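Local coordinates for protein hypothetical bacterial 6-phosphogluconolactonase (Bacteroides fragilis, PDB 3SCY) that probably hydrolyses 6-phosphogluconolactone or a related lactone, as a putative lactonase built as a seven-bladed beta-propeller, at residues V18-S23 / G28-R33; F224-N229 / F287-T292; A237-D242 / D246-V251. All blocks are in the same frame, centred on the assembly; numbering follows the deposited sequence.

Contact 1 of 3, residues V18-S23 / G28-R33; sequences VGTYTS and GIYTFR
T20 reaches across to G28 and Y30 in a beta hairpin of the propeller, where strands 13-20 and 28-35 run antiparallel in one four-stranded blade. Its CB lies 3.5 Å from G28 O. Beyond it the side chain forks: OG1, set between the backbone N and the carbonyl carbon (chi1 69°), donates to G28 O at 2.6 Å, in the carbonyl plane on a lone pair, and is also hydrogen-bonded to S26 OG. The other branch, CG2, comes to the edge of the Y30 ring, 4.1 Å from CD1. At V18 and Y30 the strands form an antiparallel hydrogen-bonded pair: V18 N donates to Y30 O at 2.7 Å, and Y30 N returns a straighter bond of 3.0 Å to V18 O. The backbone angles of G28 call for glycine; its CA receives T22 CG2 at 3.6 Å, while T22 OG1 is held by N51 N. On its far side, strand 13-20 pairs with the C-terminal strand 354-360, the closure of first and last strands in one blade often called velcro. On the face that carries V18 and Y30, V18 CG2 approaches the F32 ring obliquely, 3.7 Å from CE1.

Contact 2 of 3, residues F224-N229 / F287-T292; sequences FAYLIN and FKVDET
D290 OD1 accepts from three donors and so fixes T292, the residue whose carbonyl meets F224 across the seam between two adjacent blades of the propeller. T292 OG1 donates to it at 2.7 Å, nearly along the C-O axis of the carboxylate. T292 N reaches the same oxygen at a longer 3.3 Å, on the anti side and 33° out of the carboxylate plane; this bond to the backbone two residues on defines an Asx turn. N293 N is the third donor. The turn follows the end of strand 283-289 and directs T292 O at the neighbouring blade, where it meets the edge of the F224 ring, near the ring plane, 3.6 Å from CZ. The carbonyl thus faces the ring's C-H rim rather than its pi cloud.

Two residues further along strand 224-229, Y226 also points at the next blade. Its CG stands anti to its own carbonyl carbon (chi1 -59°), and the ring projects until Y226 OH hydrogen-bonds to G294 O, in the connection that leads to strand 296-303. This bond is one polar tie between the two blades. Around it the seam is largely apolar: Y226 packs on L273 and I264, and V289 on L296 and L266. V289 joins from strand 283-289, its side chain crossing that of Y226 obliquely, with the methyl CG1 3.9 Å from Y226 OH.

Contact 3 of 3, residues A237-D242 / D246-V251; sequences AFRYAD and DEIQTV
A237 faces two residues at once, I248 and Q249, and its carbonyl oxygen takes a backbone N-H from each. I248 N donates to A237 O at 2.8 Å, almost perfectly straight (178°), whereas the bond from Q249 N to the same A237 O is weak, at 3.4 Å. In the other direction A237 N donates to Q249 O at 2.8 Å.

The I248 side chain packs against A237. With chi1 at 57°, CG1 is flanked by both main-chain branches and comes to 3.4 Å from A237 O and near A237 CB as well; the methyl CG2 turns toward R239, meeting its CB and the edge of its guanidinium near NH1, the two side chains crossing at about a right angle. A237 and Q249 share the same face of the sheet, CB against CB at 4.1 Å.

Past the extra residue the strands return to regular antiparallel pairing. R239 and D246 exchange two backbone bonds, R239 N to D246 O at 2.7 Å and D246 N to R239 O at 2.9 Å. Between this pair and the bulge, F238 and E247 form a non-hydrogen-bonded pair on the opposite face, and F238 CD2 comes within 3.6 Å of E247 N, the ring lying oblique to it.

Further out, F238 is held among V207, L227 and L245, and I248 reaches past strand 234-241 to touch F224 of strand 224-229. Q249 OE1 accepts from L296 N, so this side-chain amide joins the outermost strand to the next blade.

The one-residue shift between A237 and F238, with I248 in a near-helical conformation (psi -22°), is a classic beta bulge, here in the hairpin joining the third and outermost strands of a propeller blade.

Contacts 2 and 3 are neighbours, their centres about 8 Å apart, because strands 224-229 and 234-241 lie side by side in one blade: A225 O and F238 N, 2.8 Å apart, probably hydrogen-bond, and Y226 CE1 packs 3.6 Å from A237 CB. The blade carrying 287-292 also touches contact 3, through F287 CE2 and V251 CG2 at 3.5 Å. Contact 1 belongs to another blade on the opposite side of the chain's centre, with centres about 30 Å from contact 2 and about 34 Å from contact 3. A bound magnesium ion lies about 13 Å from the E247 side chain, too far for E247 to ligate it.

Contact 1 of 3, residues V18-S23 / G28-R33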
ATOM      1  N   VAL A  18       1.144  -0.512 -12.625  1.00 19.63           N
ATOM      2  CA  VAL A  18       1.592  -1.778 -12.069  1.00 17.30           C
ATOM      3  C   VAL A  18       3.073  -1.696 -11.753  1.00 19.44           C
ATOM      4  O   VAL A  18       3.885  -1.556 -12.673  1.00 19.79           O
ATOM      5  CB  VAL A  18       1.311  -2.960 -13.019  1.00 20.47           C
ATOM      6  CG1 VAL A  18       1.803  -4.281 -12.411  1.00 20.44           C
ATOM      7  CG2 VAL A  18      -0.182  -3.032 -13.362  1.00 20.29           C
ATOM      8  N   GLY A  19       3.394  -1.809 -10.470  1.00 16.95           N
ATOM      9  CA  GLY A  19       4.772  -1.900  -9.992  1.00 17.73           C
ATOM     10  C   GLY A  19       5.170  -3.370  -9.944  1.00 19.81           C
ATOM     11  O   GLY A  19       4.325  -4.258  -9.770  1.00 20.02           O
ATOM     12  N   THR A  20       6.467  -3.635 -10.103  1.00 19.03           N
ATOM     13  CA  THR A  20       7.042  -4.981 -10.158  1.00 18.85           C
ATOM     14  C   THR A  20       8.409  -5.078  -9.524  1.00 22.89           C
ATOM     15  O   THR A  20       9.011  -4.069  -9.170  1.00 22.29           O
ATOM     16  CB  THR A  20       7.254  -5.357 -11.650  1.00 22.88           C
ATOM     17  OG1 THR A  20       8.313  -4.553 -12.208  1.00 22.80           O
ATOM     18  CG2 THR A  20       5.974  -5.241 -12.504  1.00 23.36           C
ATOM     19  N   TYR A  21       8.919  -6.311  -9.428  1.00 20.65           N
ATOM     20  CA  TYR A  21      10.334  -6.549  -9.148  1.00 21.12           C
ATOM     21  C   TYR A  21      10.981  -6.797 -10.498  1.00 25.25           C
ATOM     22  O   TYR A  21      10.386  -7.452 -11.361  1.00 24.90           O
ATOM     23  CB  TYR A  21      10.545  -7.707  -8.185  1.00 21.91           C
ATOM     24  CG  TYR A  21      10.255  -7.319  -6.755  1.00 21.17           C
ATOM     25  CD1 TYR A  21      11.060  -6.407  -6.082  1.00 21.84           C
ATOM     26  CD2 TYR A  21       9.153  -7.834  -6.084  1.00 22.08           C
ATOM     27  CE1 TYR A  21      10.804  -6.055  -4.759  1.00 22.24           C
ATOM     28  CE2 TYR A  21       8.894  -7.502  -4.757  1.00 22.47           C
ATOM     29  CZ  TYR A  21       9.707  -6.592  -4.106  1.00 22.53           C
ATOM     30  OH  TYR A  21       9.419  -6.246  -2.802  1.00 24.66           O
ATOM     31  N   THR A  22      12.177  -6.233 -10.714  1.00 23.88           N
ATOM     32  CA  THR A  22      12.821  -6.308 -12.018  1.00 24.30           C
ATOM     33  C   THR A  22      14.004  -7.306 -12.071  1.00 31.36           C
ATOM     34  O   THR A  22      14.786  -7.214 -13.014  1.00 32.76           O
ATOM     35  CB  THR A  22      13.264  -4.899 -12.442  1.00 26.48           C
ATOM     36  OG1 THR A  22      14.056  -4.301 -11.408  1.00 25.82           O
ATOM     37  CG2 THR A  22      12.079  -3.995 -12.735  1.00 25.04           C
ATOM     38  N   SER A  23      14.089  -8.283 -11.123  1.00 30.51           N
ATOM     39  CA  SER A  23      15.147  -9.326 -11.116  1.00 33.36           C
ATOM     40  C   SER A  23      14.995 -10.284 -12.295  1.00 41.69           C
ATOM     41  O   SER A  23      15.946 -10.991 -12.629  1.00 45.36           O
ATOM     42  CB  SER A  23      15.146 -10.124  -9.812  1.00 36.13           C
ATOM     43  OG  SER A  23      13.839 -10.507  -9.409  1.00 44.17           O
ATOM     44  N   GLY A  28       9.954  -2.654 -15.415  1.00 24.77           N
ATOM     45  CA  GLY A  28       9.705  -1.780 -14.280  1.00 24.44           C
ATOM     46  C   GLY A  28       8.240  -1.521 -14.046  1.00 23.74           C
ATOM     47  O   GLY A  28       7.575  -2.291 -13.354  1.00 24.00           O
ATOM     48  N   ILE A  29       7.751  -0.372 -14.536  1.00 20.07           N
ATOM     49  CA  ILE A  29       6.332  -0.003 -14.335  1.00 18.06           C
ATOM     50  C   ILE A  29       5.577  -0.232 -15.619  1.00 21.73           C
ATOM     51  O   ILE A  29       6.023   0.218 -16.674  1.00 22.33           O
ATOM     52  CB  ILE A  29       6.172   1.480 -13.872  1.00 20.61           C
ATOM     53  CG1 ILE A  29       6.904   1.722 -12.548  1.00 19.26           C
ATOM     54  CG2 ILE A  29       4.693   1.841 -13.728  1.00 20.44           C
ATOM     55  CD1 ILE A  29       7.023   3.208 -12.174  1.00 19.92           C
ATOM     56  N   TYR A  30       4.402  -0.842 -15.513  1.00 19.18           N
ATOM     57  CA  TYR A  30       3.541  -1.089 -16.657  1.00 20.05           C
ATOM     58  C   TYR A  30       2.234  -0.366 -16.433  1.00 24.05           C
ATOM     59  O   TYR A  30       1.748  -0.288 -15.293  1.00 22.72           O
ATOM     60  CB  TYR A  30       3.315  -2.588 -16.848  1.00 20.69           C
ATOM     61  CG  TYR A  30       4.564  -3.342 -17.238  1.00 22.38           C
ATOM     62  CD1 TYR A  30       5.435  -3.833 -16.268  1.00 23.42           C
ATOM     63  CD2 TYR A  30       4.911  -3.515 -18.576  1.00 24.83           C
ATOM     64  CE1 TYR A  30       6.612  -4.488 -16.622  1.00 26.58           C
ATOM     65  CE2 TYR A  30       6.093  -4.161 -18.942  1.00 27.31           C
ATOM     66  CZ  TYR A  30       6.924  -4.671 -17.958  1.00 34.96           C
ATOM     67  OH  TYR A  30       8.094  -5.306 -18.282  1.00 38.48           O
ATOM     68  N   THR A  31       1.671   0.189 -17.509  1.00 21.57           N
ATOM     69  CA  THR A  31       0.393   0.885 -17.421  1.00 20.73           C
ATOM     70  C   THR A  31      -0.624   0.234 -18.352  1.00 23.56           C
ATOM     71  O   THR A  31      -0.260  -0.285 -19.414  1.00 23.67           O
ATOM     72  CB  THR A  31       0.519   2.362 -17.697  1.00 22.67           C
ATOM     73  OG1 THR A  31       1.035   2.541 -19.010  1.00 23.33           O
ATOM     74  CG2 THR A  31       1.408   3.083 -16.677  1.00 21.90           C
ATOM     75  N   PHE A  32      -1.888   0.253 -17.924  1.00 20.94           N
ATOM     76  CA  PHE A  32      -3.006  -0.394 -18.623  1.00 21.47           C
ATOM     77  C   PHE A  32      -4.265   0.421 -18.519  1.00 26.12           C
ATOM     78  O   PHE A  32      -4.455   1.142 -17.544  1.00 25.19           O
ATOM     79  CB  PHE A  32      -3.311  -1.797 -17.992  1.00 23.04           C
ATOM     80  CG  PHE A  32      -2.175  -2.795 -17.992  1.00 23.35           C
ATOM     81  CD1 PHE A  32      -1.188  -2.751 -17.011  1.00 24.38           C
ATOM     82  CD2 PHE A  32      -2.084  -3.766 -18.979  1.00 25.97           C
ATOM     83  CE1 PHE A  32      -0.124  -3.651 -17.027  1.00 25.49           C
ATOM     84  CE2 PHE A  32      -0.993  -4.642 -19.022  1.00 28.77           C
ATOM     85  CZ  PHE A  32      -0.030  -4.591 -18.028  1.00 25.13           C
ATOM     86  N   ARG A  33      -5.171   0.241 -19.482  1.00 24.55           N
ATOM     87  CA  ARG A  33      -6.516   0.733 -19.319  1.00 24.97           C
ATOM     88  C   ARG A  33      -7.298  -0.428 -18.697  1.00 27.81           C
ATOM     89  O   ARG A  33      -7.105  -1.566 -19.118  1.00 30.32           O
ATOM     90  CB  ARG A  33      -7.143   1.179 -20.647  1.00 27.20           C
ATOM     91  CG  ARG A  33      -8.295   2.165 -20.419  1.00 34.49           C
ATOM     92  CD  ARG A  33      -7.773   3.561 -20.094  1.00 41.67           C
ATOM     93  NE  ARG A  33      -7.179   4.132 -21.298  1.00 43.17           N
ATOM     94  CZ  ARG A  33      -6.342   5.158 -21.359  1.00 45.34           C
ATOM     95  NH1 ARG A  33      -5.940   5.770 -20.247  1.00 42.62           N
ATOM     96  NH2 ARG A  33      -5.871   5.561 -22.527  1.00 40.17           N
TER

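Contact 2 of 3, residues F224-N229 / F287-T292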
ATOM      1  N   PHE A 224     -12.557   4.265  11.974  1.00 20.93           N
ATOM      2  CA  PHE A 224     -11.981   2.951  12.215  1.00 20.66           C
ATOM      3  C   PHE A 224     -10.762   2.767  11.352  1.00 23.62           C
ATOM      4  O   PHE A 224     -10.696   3.329  10.253  1.00 22.94           O
ATOM      5  CB  PHE A 224     -12.981   1.830  11.908  1.00 23.03           C
ATOM      6  CG  PHE A 224     -14.191   1.833  12.808  1.00 23.46           C
ATOM      7  CD1 PHE A 224     -14.104   1.373  14.115  1.00 26.48           C
ATOM      8  CD2 PHE A 224     -15.394   2.365  12.374  1.00 26.15           C
ATOM      9  CE1 PHE A 224     -15.217   1.407  14.963  1.00 28.06           C
ATOM     10  CE2 PHE A 224     -16.513   2.395  13.217  1.00 30.11           C
ATOM     11  CZ  PHE A 224     -16.412   1.929  14.508  1.00 29.07           C
ATOM     12  N   ALA A 225      -9.798   1.997  11.854  1.00 21.17           N
ATOM     13  CA  ALA A 225      -8.600   1.633  11.111  1.00 19.99           C
ATOM     14  C   ALA A 225      -8.426   0.131  11.189  1.00 20.65           C
ATOM     15  O   ALA A 225      -8.899  -0.518  12.131  1.00 19.10           O
ATOM     16  CB  ALA A 225      -7.378   2.352  11.664  1.00 20.74           C
ATOM     17  N   TYR A 226      -7.743  -0.436  10.200  1.00 17.39           N
ATOM     18  CA  TYR A 226      -7.540  -1.880  10.125  1.00 16.77           C
ATOM     19  C   TYR A 226      -6.120  -2.165   9.733  1.00 18.45           C
ATOM     20  O   TYR A 226      -5.605  -1.563   8.787  1.00 18.28           O
ATOM     21  CB  TYR A 226      -8.518  -2.523   9.126  1.00 17.87           C
ATOM     22  CG  TYR A 226      -9.953  -2.264   9.511  1.00 18.57           C
ATOM     23  CD1 TYR A 226     -10.642  -3.143  10.346  1.00 20.63           C
ATOM     24  CD2 TYR A 226     -10.641  -1.167   9.006  1.00 18.60           C
ATOM     25  CE1 TYR A 226     -11.952  -2.877  10.749  1.00 21.12           C
ATOM     26  CE2 TYR A 226     -11.948  -0.888   9.399  1.00 20.00           C
ATOM     27  CZ  TYR A 226     -12.604  -1.757  10.254  1.00 22.63           C
ATOM     28  OH  TYR A 226     -13.899  -1.481  10.610  1.00 23.12           O
ATOM     29  N   LEU A 227      -5.479  -3.039  10.489  1.00 18.07           N
ATOM     30  CA  LEU A 227      -4.103  -3.416  10.263  1.00 17.17           C
ATOM     31  C   LEU A 227      -3.980  -4.880   9.899  1.00 18.17           C
ATOM     32  O   LEU A 227      -4.608  -5.713  10.553  1.00 18.54           O
ATOM     33  CB  LEU A 227      -3.312  -3.154  11.570  1.00 18.09           C
ATOM     34  CG  LEU A 227      -1.893  -3.694  11.677  1.00 20.58           C
ATOM     35  CD1 LEU A 227      -0.932  -2.915  10.774  1.00 19.62           C
ATOM     36  CD2 LEU A 227      -1.397  -3.649  13.147  1.00 22.14           C
ATOM     37  N   ILE A 228      -3.162  -5.186   8.878  1.00 16.54           N
ATOM     38  CA  ILE A 228      -2.866  -6.564   8.516  0.50 16.24           C
ATOM     39  C   ILE A 228      -1.469  -6.864   9.050  1.00 19.68           C
ATOM     40  O   ILE A 228      -0.525  -6.109   8.768  1.00 18.06           O
ATOM     41  CB  ILE A 228      -3.038  -6.916   7.006  0.50 18.01           C
ATOM     42  CG1 ILE A 228      -2.862  -8.437   6.801  0.50 19.06           C
ATOM     43  CG2 ILE A 228      -2.086  -6.096   6.086  0.50 17.44           C
ATOM     44  CD1 ILE A 228      -3.290  -8.980   5.488  0.50 23.08           C
ATOM     45  N   ASN A 229      -1.350  -7.969   9.810  1.00 18.69           N
ATOM     46  CA  ASN A 229      -0.099  -8.404  10.416  1.00 19.66           C
ATOM     47  C   ASN A 229       0.476  -9.532   9.606  1.00 20.81           C
ATOM     48  O   ASN A 229      -0.169 -10.583   9.475  1.00 20.94           O
ATOM     49  CB  ASN A 229      -0.350  -8.811  11.856  1.00 21.19           C
ATOM     50  CG  ASN A 229      -0.702  -7.626  12.710  1.00 23.72           C
ATOM     51  OD1 ASN A 229       0.076  -6.691  12.842  1.00 23.35           O
ATOM     52  ND2 ASN A 229      -1.887  -7.636  13.286  1.00 26.39           N
ATOM     53  N   PHE A 287     -14.170 -10.516   4.945  1.00 18.06           N
ATOM     54  CA  PHE A 287     -14.874 -10.206   6.193  1.00 18.87           C
ATOM     55  C   PHE A 287     -15.994  -9.235   5.976  1.00 22.64           C
ATOM     56  O   PHE A 287     -15.864  -8.279   5.199  1.00 20.78           O
ATOM     57  CB  PHE A 287     -13.931  -9.603   7.233  1.00 19.98           C
ATOM     58  CG  PHE A 287     -12.754 -10.464   7.605  1.00 19.73           C
ATOM     59  CD1 PHE A 287     -11.582 -10.423   6.862  1.00 21.88           C
ATOM     60  CD2 PHE A 287     -12.800 -11.287   8.727  1.00 21.42           C
ATOM     61  CE1 PHE A 287     -10.481 -11.210   7.217  1.00 21.46           C
ATOM     62  CE2 PHE A 287     -11.691 -12.054   9.094  1.00 24.36           C
ATOM     63  CZ  PHE A 287     -10.530 -11.993   8.351  1.00 21.95           C
ATOM     64  N   LYS A 288     -17.092  -9.463   6.689  1.00 21.03           N
ATOM     65  CA  LYS A 288     -18.228  -8.544   6.705  1.00 21.47           C
ATOM     66  C   LYS A 288     -17.983  -7.550   7.805  1.00 23.85           C
ATOM     67  O   LYS A 288     -17.604  -7.952   8.902  1.00 24.63           O
ATOM     68  CB  LYS A 288     -19.544  -9.305   6.956  1.00 25.54           C
ATOM     69  CG  LYS A 288     -20.770  -8.423   6.879  1.00 28.21           C
ATOM     70  CD  LYS A 288     -22.088  -9.227   7.067  1.00 31.89           C
ATOM     71  CE  LYS A 288     -23.165  -8.719   6.134  1.00 48.85           C
ATOM     72  NZ  LYS A 288     -23.425  -7.260   6.298  1.00 59.62           N
ATOM     73  N   VAL A 289     -18.128  -6.252   7.512  1.00 23.22           N
ATOM     74  CA  VAL A 289     -17.918  -5.202   8.485  1.00 23.52           C
ATOM     75  C   VAL A 289     -19.251  -4.832   9.115  1.00 29.32           C
ATOM     76  O   VAL A 289     -20.221  -4.569   8.401  1.00 29.34           O
ATOM     77  CB  VAL A 289     -17.258  -3.969   7.814  1.00 25.13           C
ATOM     78  CG1 VAL A 289     -17.068  -2.831   8.821  1.00 25.70           C
ATOM     79  CG2 VAL A 289     -15.917  -4.343   7.171  1.00 23.13           C
ATOM     80  N   ASP A 290     -19.282  -4.761  10.447  1.00 29.00           N
ATOM     81  CA  ASP A 290     -20.456  -4.251  11.151  1.00 30.84           C
ATOM     82  C   ASP A 290     -20.286  -2.731  11.084  1.00 36.67           C
ATOM     83  O   ASP A 290     -19.319  -2.205  11.641  1.00 35.50           O
ATOM     84  CB  ASP A 290     -20.520  -4.801  12.580  1.00 33.77           C
ATOM     85  CG  ASP A 290     -21.741  -4.339  13.370  1.00 45.63           C
ATOM     86  OD1 ASP A 290     -21.799  -3.146  13.728  1.00 45.92           O
ATOM     87  OD2 ASP A 290     -22.616  -5.177  13.652  1.00 54.91           O
ATOM     88  N   GLU A 291     -21.125  -2.056  10.281  1.00 36.85           N
ATOM     89  CA  GLU A 291     -21.023  -0.615  10.002  1.00 38.68           C
ATOM     90  C   GLU A 291     -21.072   0.276  11.252  1.00 44.35           C
ATOM     91  O   GLU A 291     -20.529   1.385  11.211  1.00 45.65           O
ATOM     92  CB  GLU A 291     -22.127  -0.176   9.024  1.00 41.32           C
ATOM     93  N   THR A 292     -21.667  -0.191  12.352  1.00 40.69           N
ATOM     94  CA  THR A 292     -21.771   0.643  13.547  1.00 41.37           C
ATOM     95  C   THR A 292     -20.574   0.484  14.491  1.00 41.98           C
ATOM     96  O   THR A 292     -20.009   1.497  14.916  1.00 42.67           O
ATOM     97  CB  THR A 292     -23.094   0.389  14.293  1.00 54.19           C
ATOM     98  OG1 THR A 292     -23.191  -0.985  14.676  1.00 61.42           O
ATOM     99  CG2 THR A 292     -24.303   0.765  13.463  1.00 54.18           C
TER

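Contact 3 of 3, residues A237-D242 / D246-V251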
ATOM      1  N   ALA A 237      -8.572  -4.586  14.260  1.00 22.61           N
ATOM      2  CA  ALA A 237      -9.513  -3.496  14.065  1.00 22.02           C
ATOM      3  C   ALA A 237      -9.339  -2.504  15.187  1.00 24.86           C
ATOM      4  O   ALA A 237      -9.204  -2.889  16.350  1.00 24.41           O
ATOM      5  CB  ALA A 237     -10.946  -4.017  14.046  1.00 23.95           C
ATOM      6  N   PHE A 238      -9.305  -1.236  14.833  1.00 21.28           N
ATOM      7  CA  PHE A 238      -9.173  -0.149  15.782  1.00 21.96           C
ATOM      8  C   PHE A 238     -10.191   0.903  15.607  1.00 26.12           C
ATOM      9  O   PHE A 238     -10.599   1.209  14.476  1.00 24.22           O
ATOM     10  CB  PHE A 238      -7.819   0.592  15.577  1.00 22.54           C
ATOM     11  CG  PHE A 238      -6.542  -0.200  15.676  1.00 22.98           C
ATOM     12  CD1 PHE A 238      -5.958  -0.748  14.535  1.00 23.80           C
ATOM     13  CD2 PHE A 238      -5.835  -0.259  16.874  1.00 24.09           C
ATOM     14  CE1 PHE A 238      -4.746  -1.431  14.612  1.00 24.47           C
ATOM     15  CE2 PHE A 238      -4.603  -0.913  16.943  1.00 25.72           C
ATOM     16  CZ  PHE A 238      -4.074  -1.508  15.820  1.00 24.27           C
ATOM     17  N   ARG A 239     -10.553   1.526  16.728  1.00 25.20           N
ATOM     18  CA  ARG A 239     -11.344   2.735  16.712  0.50 25.44           C
ATOM     19  C   ARG A 239     -10.305   3.834  16.498  1.00 28.34           C
ATOM     20  O   ARG A 239      -9.223   3.768  17.105  1.00 27.46           O
ATOM     21  CB  ARG A 239     -12.138   2.878  18.030  0.50 29.17           C
ATOM     22  CG  ARG A 239     -13.084   4.063  18.051  0.50 43.23           C
ATOM     23  CD  ARG A 239     -14.118   3.969  19.164  0.50 51.41           C
ATOM     24  NE  ARG A 239     -15.482   3.926  18.631  0.50 51.75           N
ATOM     25  CZ  ARG A 239     -16.191   2.813  18.473  0.50 58.01           C
ATOM     26  NH1 ARG A 239     -15.686   1.639  18.831  0.50 42.76           N
ATOM     27  NH2 ARG A 239     -17.418   2.868  17.972  0.50 43.55           N
ATOM     28  N   TYR A 240     -10.556   4.779  15.589  1.00 24.95           N
ATOM     29  CA  TYR A 240      -9.608   5.875  15.369  1.00 24.53           C
ATOM     30  C   TYR A 240     -10.299   7.215  15.613  1.00 29.16           C
ATOM     31  O   TYR A 240     -11.355   7.478  15.048  1.00 27.91           O
ATOM     32  CB  TYR A 240      -8.916   5.885  13.977  1.00 25.17           C
ATOM     33  CG  TYR A 240      -8.075   7.134  13.813  1.00 26.45           C
ATOM     34  CD1 TYR A 240      -6.813   7.228  14.388  1.00 29.37           C
ATOM     35  CD2 TYR A 240      -8.592   8.269  13.194  1.00 26.41           C
ATOM     36  CE1 TYR A 240      -6.086   8.418  14.352  1.00 29.27           C
ATOM     37  CE2 TYR A 240      -7.863   9.456  13.127  1.00 27.85           C
ATOM     38  CZ  TYR A 240      -6.604   9.522  13.697  1.00 33.96           C
ATOM     39  OH  TYR A 240      -5.897  10.701  13.642  1.00 31.99           O
ATOM     40  N   ALA A 241      -9.687   8.075  16.438  1.00 28.26           N
ATOM     41  CA  ALA A 241     -10.189   9.435  16.694  1.00 29.07           C
ATOM     42  C   ALA A 241      -9.107  10.262  17.295  1.00 32.96           C
ATOM     43  O   ALA A 241      -8.442   9.801  18.212  1.00 31.26           O
ATOM     44  CB  ALA A 241     -11.396   9.425  17.634  1.00 31.32           C
ATOM     45  N   ASP A 242      -8.926  11.479  16.771  1.00 31.49           N
ATOM     46  CA  ASP A 242      -8.028  12.530  17.272  1.00 32.08           C
ATOM     47  C   ASP A 242      -6.619  12.008  17.622  1.00 34.39           C
ATOM     48  O   ASP A 242      -6.120  12.239  18.733  1.00 33.15           O
ATOM     49  CB  ASP A 242      -8.665  13.221  18.491  1.00 37.20           C
ATOM     50  CG  ASP A 242     -10.080  13.743  18.269  1.00 55.40           C
ATOM     51  OD1 ASP A 242     -10.279  14.546  17.326  1.00 57.82           O
ATOM     52  OD2 ASP A 242     -10.984  13.357  19.046  1.00 60.21           O
ATOM     53  N   ASP A 246      -7.443   2.786  19.125  1.00 28.95           N
ATOM     54  CA  ASP A 246      -7.894   1.939  20.222  0.50 29.75           C
ATOM     55  C   ASP A 246      -8.321   0.578  19.655  1.00 32.50           C
ATOM     56  O   ASP A 246      -9.264   0.507  18.872  1.00 29.92           O
ATOM     57  CB  ASP A 246      -9.037   2.628  20.990  0.50 32.64           C
ATOM     58  CG  ASP A 246      -9.535   1.903  22.227  0.50 43.90           C
ATOM     59  OD1 ASP A 246      -8.747   1.131  22.826  0.50 44.80           O
ATOM     60  OD2 ASP A 246     -10.695   2.146  22.629  0.50 52.00           O
ATOM     61  N   GLU A 247      -7.614  -0.505  20.038  1.00 31.49           N
ATOM     62  CA  GLU A 247      -7.897  -1.848  19.553  1.00 31.06           C
ATOM     63  C   GLU A 247      -9.299  -2.314  19.998  1.00 32.89           C
ATOM     64  O   GLU A 247      -9.625  -2.236  21.189  1.00 34.50           O
ATOM     65  CB  GLU A 247      -6.797  -2.810  20.044  1.00 32.78           C
ATOM     66  CG  GLU A 247      -6.904  -4.237  19.533  1.00 43.76           C
ATOM     67  CD  GLU A 247      -5.674  -5.102  19.740  1.00 65.18           C
ATOM     68  OE1 GLU A 247      -4.547  -4.554  19.783  1.00 50.52           O
ATOM     69  OE2 GLU A 247      -5.838  -6.343  19.787  1.00 67.25           O
ATOM     70  N   ILE A 248     -10.127  -2.789  19.042  1.00 26.44           N
ATOM     71  CA  ILE A 248     -11.477  -3.283  19.365  1.00 26.25           C
ATOM     72  C   ILE A 248     -11.631  -4.772  19.066  1.00 29.35           C
ATOM     73  O   ILE A 248     -12.520  -5.407  19.638  1.00 30.71           O
ATOM     74  CB  ILE A 248     -12.624  -2.485  18.697  1.00 29.75           C
ATOM     75  CG1 ILE A 248     -12.471  -2.458  17.151  1.00 29.48           C
ATOM     76  CG2 ILE A 248     -12.694  -1.052  19.296  1.00 31.63           C
ATOM     77  CD1 ILE A 248     -13.596  -1.787  16.343  1.00 32.69           C
ATOM     78  N   GLN A 249     -10.788  -5.324  18.178  1.00 26.74           N
ATOM     79  CA  GLN A 249     -10.883  -6.712  17.762  1.00 25.18           C
ATOM     80  C   GLN A 249      -9.638  -7.186  17.062  1.00 25.84           C
ATOM     81  O   GLN A 249      -8.997  -6.407  16.339  1.00 25.52           O
ATOM     82  CB  GLN A 249     -12.074  -6.860  16.802  1.00 25.10           C
ATOM     83  CG  GLN A 249     -12.601  -8.289  16.643  1.00 25.08           C
ATOM     84  CD  GLN A 249     -13.585  -8.400  15.512  1.00 33.80           C
ATOM     85  OE1 GLN A 249     -13.699  -7.518  14.664  1.00 31.49           O
ATOM     86  NE2 GLN A 249     -14.304  -9.509  15.456  1.00 32.07           N
ATOM     87  N   THR A 250      -9.319  -8.490  17.228  1.00 25.00           N
ATOM     88  CA  THR A 250      -8.276  -9.197  16.481  1.00 23.54           C
ATOM     89  C   THR A 250      -8.955 -10.409  15.847  1.00 28.00           C
ATOM     90  O   THR A 250      -9.608 -11.174  16.564  1.00 28.41           O
ATOM     91  CB  THR A 250      -7.075  -9.609  17.355  1.00 30.05           C
ATOM     92  OG1 THR A 250      -6.412  -8.459  17.861  1.00 29.53           O
ATOM     93  CG2 THR A 250      -6.059 -10.461  16.589  1.00 27.61           C
ATOM     94  N   VAL A 251      -8.800 -10.596  14.518  1.00 23.93           N
ATOM     95  CA  VAL A 251      -9.353 -11.745  13.786  1.00 22.82           C
ATOM     96  C   VAL A 251      -8.238 -12.407  12.989  1.00 24.37           C
ATOM     97  O   VAL A 251      -7.243 -11.778  12.670  1.00 21.81           O
ATOM     98  CB  VAL A 251     -10.564 -11.413  12.872  1.00 25.77           C
ATOM     99  CG1 VAL A 251     -11.746 -10.891  13.680  1.00 27.20           C
ATOM    100  CG2 VAL A 251     -10.188 -10.421  11.768  1.00 24.34           C
TER